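Local coordinates for lysin (Bacillus phage PBC5, PDB 6ILU), which probably anchors the phage endolysin to the cell wall of its Bacillus host, as a cell-wall-binding domain built of SH3b-type modules, at residues K81-Y86 / S109-A114. Sequence-based numbering, arbitrary orientation.
Sequences KVRSKY and SEVYNA. With EDO (1,2-ethanediol), chain K; SO4 (sulfate ion), chain D; EDO (1,2-ethanediol), chain I; SO4 (sulfate ion), chain G.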
ATOM      1  N   LYS A  81       5.511  -5.680  -4.101  1.00 21.40           N
ATOM      2  CA  LYS A  81       6.750  -6.033  -3.413  1.00 21.07           C
ATOM      3  C   LYS A  81       7.868  -5.075  -3.811  1.00 19.52           C
ATOM      4  O   LYS A  81       8.081  -4.783  -5.012  1.00 22.24           O
ATOM      5  CB  LYS A  81       7.161  -7.485  -3.749  1.00 24.05           C
ATOM      6  CG  LYS A  81       6.027  -8.459  -3.482  1.00 24.09           C
ATOM      7  CD  LYS A  81       5.854  -8.655  -2.002  1.00 25.98           C
ATOM      8  CE  LYS A  81       4.673  -9.590  -1.727  1.00 28.57           C
ATOM      9  NZ  LYS A  81       4.579  -9.907  -0.292  1.00 28.77           N
ATOM     10  N   VAL A  82       8.582  -4.609  -2.781  1.00 20.55           N
ATOM     11  CA  VAL A  82       9.638  -3.610  -2.953  1.00 17.92           C
ATOM     12  C   VAL A  82      10.986  -4.272  -2.748  1.00 20.39           C
ATOM     13  O   VAL A  82      11.218  -4.892  -1.703  1.00 22.55           O
ATOM     14  CB  VAL A  82       9.443  -2.425  -1.953  1.00 17.39           C
ATOM     15  CG1 VAL A  82      10.499  -1.313  -2.194  1.00 19.67           C
ATOM     16  CG2 VAL A  82       7.999  -1.812  -2.090  1.00 18.32           C
ATOM     17  N   ARG A  83      11.874  -4.160  -3.744  1.00 19.86           N
ATOM     18  CA  ARG A  83      13.205  -4.776  -3.640  1.00 21.52           C
ATOM     19  C   ARG A  83      14.258  -3.784  -4.046  1.00 23.36           C
ATOM     20  O   ARG A  83      14.060  -3.053  -5.006  1.00 22.90           O
ATOM     21  CB  ARG A  83      13.300  -6.006  -4.519  1.00 23.11           C
ATOM     22  CG  ARG A  83      12.423  -7.168  -4.057  1.00 21.85           C
ATOM     23  CD  ARG A  83      12.513  -8.272  -5.119  1.00 25.57           C
ATOM     24  NE  ARG A  83      11.679  -9.430  -4.807  1.00 27.54           N
ATOM     25  CZ  ARG A  83      10.427  -9.582  -5.228  1.00 29.19           C
ATOM     26  NH1 ARG A  83       9.842  -8.638  -5.965  1.00 28.95           N
ATOM     27  NH2 ARG A  83       9.751 -10.690  -4.906  1.00 29.16           N
ATOM     28  N   SER A  84      15.372  -3.750  -3.330  1.00 22.84           N
ATOM     29  CA  SER A  84      16.526  -2.951  -3.800  1.00 23.45           C
ATOM     30  C   SER A  84      16.926  -3.295  -5.240  1.00 26.32           C
ATOM     31  O   SER A  84      16.868  -4.467  -5.660  1.00 27.91           O
ATOM     32  CB  SER A  84      17.740  -3.163  -2.873  1.00 22.67           C
ATOM     33  OG  SER A  84      18.863  -2.447  -3.360  1.00 23.85           O
ATOM     34  N   LYS A  85      17.374  -2.279  -5.986  1.00 24.36           N
ATOM     35  CA  LYS A  85      17.964  -2.526  -7.299  1.00 24.90           C
ATOM     36  C   LYS A  85      19.414  -3.000  -7.176  1.00 27.46           C
ATOM     37  O   LYS A  85      20.001  -3.419  -8.162  1.00 28.26           O
ATOM     38  CB  LYS A  85      17.934  -1.261  -8.186  1.00 24.71           C
ATOM     39  CG  LYS A  85      16.541  -0.847  -8.657  1.00 25.23           C
ATOM     40  CD  LYS A  85      16.643   0.352  -9.600  1.00 29.54           C
ATOM     41  CE  LYS A  85      15.256   0.770 -10.110  1.00 33.14           C
ATOM     42  NZ  LYS A  85      15.372   2.045 -10.928  1.00 36.14           N
ATOM     43  N   TYR A  86      19.983  -2.931  -5.980  1.00 24.81           N
ATOM     44  CA  TYR A  86      21.436  -3.080  -5.803  1.00 26.52           C
ATOM     45  C   TYR A  86      21.742  -4.379  -5.076  1.00 27.23           C
ATOM     46  O   TYR A  86      20.852  -4.930  -4.427  1.00 28.43           O
ATOM     47  CB  TYR A  86      21.987  -1.877  -5.031  1.00 25.09           C
ATOM     48  CG  TYR A  86      21.522  -0.560  -5.598  1.00 26.67           C
ATOM     49  CD1 TYR A  86      20.505   0.146  -4.980  1.00 24.64           C
ATOM     50  CD2 TYR A  86      22.108  -0.021  -6.733  1.00 30.25           C
ATOM     51  CE1 TYR A  86      20.057   1.342  -5.481  1.00 26.11           C
ATOM     52  CE2 TYR A  86      21.658   1.189  -7.253  1.00 29.11           C
ATOM     53  CZ  TYR A  86      20.635   1.855  -6.616  1.00 29.24           C
ATOM     54  OH  TYR A  86      20.155   3.041  -7.107  1.00 31.76           O
ATOM     55  N   SER A 109      18.802  -6.961   1.672  1.00 27.76           N
ATOM     56  CA  SER A 109      18.633  -8.404   1.767  1.00 27.16           C
ATOM     57  C   SER A 109      17.160  -8.815   1.883  1.00 29.27           C
ATOM     58  O   SER A 109      16.845  -9.985   1.716  1.00 32.50           O
ATOM     59  CB  SER A 109      19.415  -8.964   2.966  1.00 28.86           C
ATOM     60  OG  SER A 109      18.954  -8.338   4.157  1.00 29.35           O
ATOM     61  N   GLU A 110      16.278  -7.870   2.169  1.00 28.37           N
ATOM     62  CA  GLU A 110      14.860  -8.191   2.421  1.00 28.84           C
ATOM     63  C   GLU A 110      13.928  -7.701   1.301  1.00 28.15           C
ATOM     64  O   GLU A 110      14.234  -6.718   0.608  1.00 26.46           O
ATOM     65  CB  GLU A 110      14.398  -7.573   3.756  1.00 28.77           C
ATOM     66  CG  GLU A 110      15.230  -7.956   4.993  1.00 36.01           C
ATOM     67  CD  GLU A 110      15.120  -9.410   5.361  1.00 50.95           C
ATOM     68  OE1 GLU A 110      16.092  -9.954   5.948  1.00 56.63           O
ATOM     69  OE2 GLU A 110      14.066 -10.022   5.075  1.00 56.93           O
ATOM     70  N   VAL A 111      12.779  -8.373   1.160  1.00 23.65           N
ATOM     71  CA  VAL A 111      11.679  -7.876   0.309  1.00 22.75           C
ATOM     72  C   VAL A 111      10.610  -7.235   1.213  1.00 23.00           C
ATOM     73  O   VAL A 111      10.293  -7.792   2.272  1.00 24.85           O
ATOM     74  CB  VAL A 111      11.059  -9.012  -0.500  1.00 25.45           C
ATOM     75  CG1 VAL A 111       9.922  -8.497  -1.400  1.00 27.00           C
ATOM     76  CG2 VAL A 111      12.157  -9.754  -1.294  1.00 31.72           C
ATOM     77  N   TYR A 112      10.071  -6.085   0.819  1.00 20.72           N
ATOM     78  CA  TYR A 112       9.059  -5.398   1.621  1.00 20.81           C
ATOM     79  C   TYR A 112       7.732  -5.296   0.911  1.00 22.63           C
ATOM     80  O   TYR A 112       7.667  -5.407  -0.311  1.00 22.64           O
ATOM     81  CB  TYR A 112       9.519  -3.985   1.990  1.00 20.99           C
ATOM     82  CG  TYR A 112      10.876  -3.983   2.651  1.00 18.61           C
ATOM     83  CD1 TYR A 112      12.042  -3.830   1.891  1.00 21.53           C
ATOM     84  CD2 TYR A 112      10.980  -4.149   4.020  1.00 20.51           C
ATOM     85  CE1 TYR A 112      13.301  -3.860   2.521  1.00 22.40           C
ATOM     86  CE2 TYR A 112      12.235  -4.190   4.665  1.00 21.42           C
ATOM     87  CZ  TYR A 112      13.380  -4.027   3.882  1.00 21.38           C
ATOM     88  OH  TYR A 112      14.610  -4.072   4.483  1.00 23.57           O
ATOM     89  N   ASN A 113       6.656  -5.101   1.680  1.00 20.62           N
ATOM     90  CA  ASN A 113       5.387  -4.712   1.059  1.00 21.65           C
ATOM     91  C   ASN A 113       5.285  -3.209   0.938  1.00 20.85           C
ATOM     92  O   ASN A 113       5.663  -2.481   1.870  1.00 20.56           O
ATOM     93  CB  ASN A 113       4.190  -5.229   1.878  1.00 23.22           C
ATOM     94  CG  ASN A 113       4.034  -6.716   1.813  1.00 25.26           C
ATOM     95  OD1 ASN A 113       4.454  -7.366   0.870  1.00 27.16           O
ATOM     96  ND2 ASN A 113       3.407  -7.270   2.832  1.00 27.35           N
ATOM     97  N   ALA A 114       4.797  -2.725  -0.217  1.00 20.11           N
ATOM     98  CA  ALA A 114       4.530  -1.291  -0.421  1.00 17.41           C
ATOM     99  C   ALA A 114       3.378  -0.865   0.494  1.00 20.65           C
ATOM    100  O   ALA A 114       2.284  -1.405   0.340  1.00 22.83           O
ATOM    101  CB  ALA A 114       4.141  -1.052  -1.871  1.00 18.55           C
TER
HETATM  102  C1  EDO K 409      12.726 -12.928  -4.276  1.00 53.07           C
HETATM  103  O1  EDO K 409      13.601 -11.783  -4.339  1.00 55.91           O
HETATM  104  C2  EDO K 409      12.203 -13.092  -2.861  1.00 53.16           C
HETATM  105  O2  EDO K 409      10.790 -12.864  -2.890  1.00 54.83           O
HETATM  106  S   SO4 D 402       1.969 -10.788   2.740  1.00 94.34           S
HETATM  107  O1  SO4 D 402       0.634 -10.190   2.842  1.00 93.76           O
HETATM  108  O2  SO4 D 402       1.999 -12.029   3.506  1.00 95.38           O
HETATM  109  O3  SO4 D 402       2.981  -9.878   3.255  1.00 93.95           O
HETATM  110  O4  SO4 D 402       2.286 -11.103   1.351  1.00 95.85           O
HETATM  111  C1  EDO I 407      14.146  -5.101   7.838  1.00 38.16           C
HETATM  112  O1  EDO I 407      14.547  -3.824   7.278  1.00 30.30           O
HETATM  113  C2  EDO I 407      12.992  -4.980   8.821  1.00 44.57           C
HETATM  114  O2  EDO I 407      11.720  -4.632   8.210  1.00 44.90           O
HETATM  115  S   SO4 G 405      11.968   0.134 -12.943  1.00 81.52           S
HETATM  116  O1  SO4 G 405      11.748  -0.207 -11.537  1.00 79.40           O
HETATM  117  O2  SO4 G 405      10.743   0.663 -13.557  1.00 80.29           O
HETATM  118  O3  SO4 G 405      12.400  -1.068 -13.656  1.00 83.33           O
HETATM  119  O4  SO4 G 405      13.019   1.147 -13.019  1.00 82.52           O
HETATM  120  O   HOH W   1      15.875  -5.549  -1.276  1.00 24.93           O
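The ammonium NZ of Lys-81 donates to two acceptors set roughly at a right angle, OD1 of Asn-113 at 2.8 Å and O4 of a bound sulfate, while ND2 of Asn-113 reaches O3 of that same sulfate at 2.7 Å. Lysine and amide thus bind neighbouring oxygens of the anion, which probably comes from the crystallisation liquor, and NZ lies in the plane of the Asn-113 carbonyl. The two side chains run side by side in the same direction; a bend at chi2 (-74°) in the otherwise extended lysine chain lays CD and CE along the amide oxygen.

Beneath them the backbones pair antiparallel. Val-82 and Tyr-112 form the hydrogen-bonded pair, with Val-82 N 2.8 Å from Tyr-112 O and Tyr-112 N 3.0 Å from Val-82 O, whereas Lys-81 and Asn-113 are the adjoining non-hydrogen-bonded pair. This pairing joins strand 75-84 to the short strand 112-113 in the C-terminal part of the all-beta, SH3b-type cell-wall-binding domain; strand 135-138 pairs with 75-84 as well. Val-82 and Tyr-112 turn to the face opposite that of Lys-81 and Asn-113, where both touch Ile-124, and CG2 of Val-82 packs on CB of Ala-114 at 3.9 Å.

Past the paired residues, Val-111 slants across the Arg-83 side chain. Its CG1 sits 3.8 Å above one face of the guanidinium, displaced toward the rim, and its CG2 comes 3.6 Å from NE. The arginine also forms a salt bridge through NH2 with the terminal carboxylate of Lys-140, and its NE and NH2 both donate to an ethanediol. Where the two chains draw apart, a water accepts from Ser-84 N and donates to Glu-110 O.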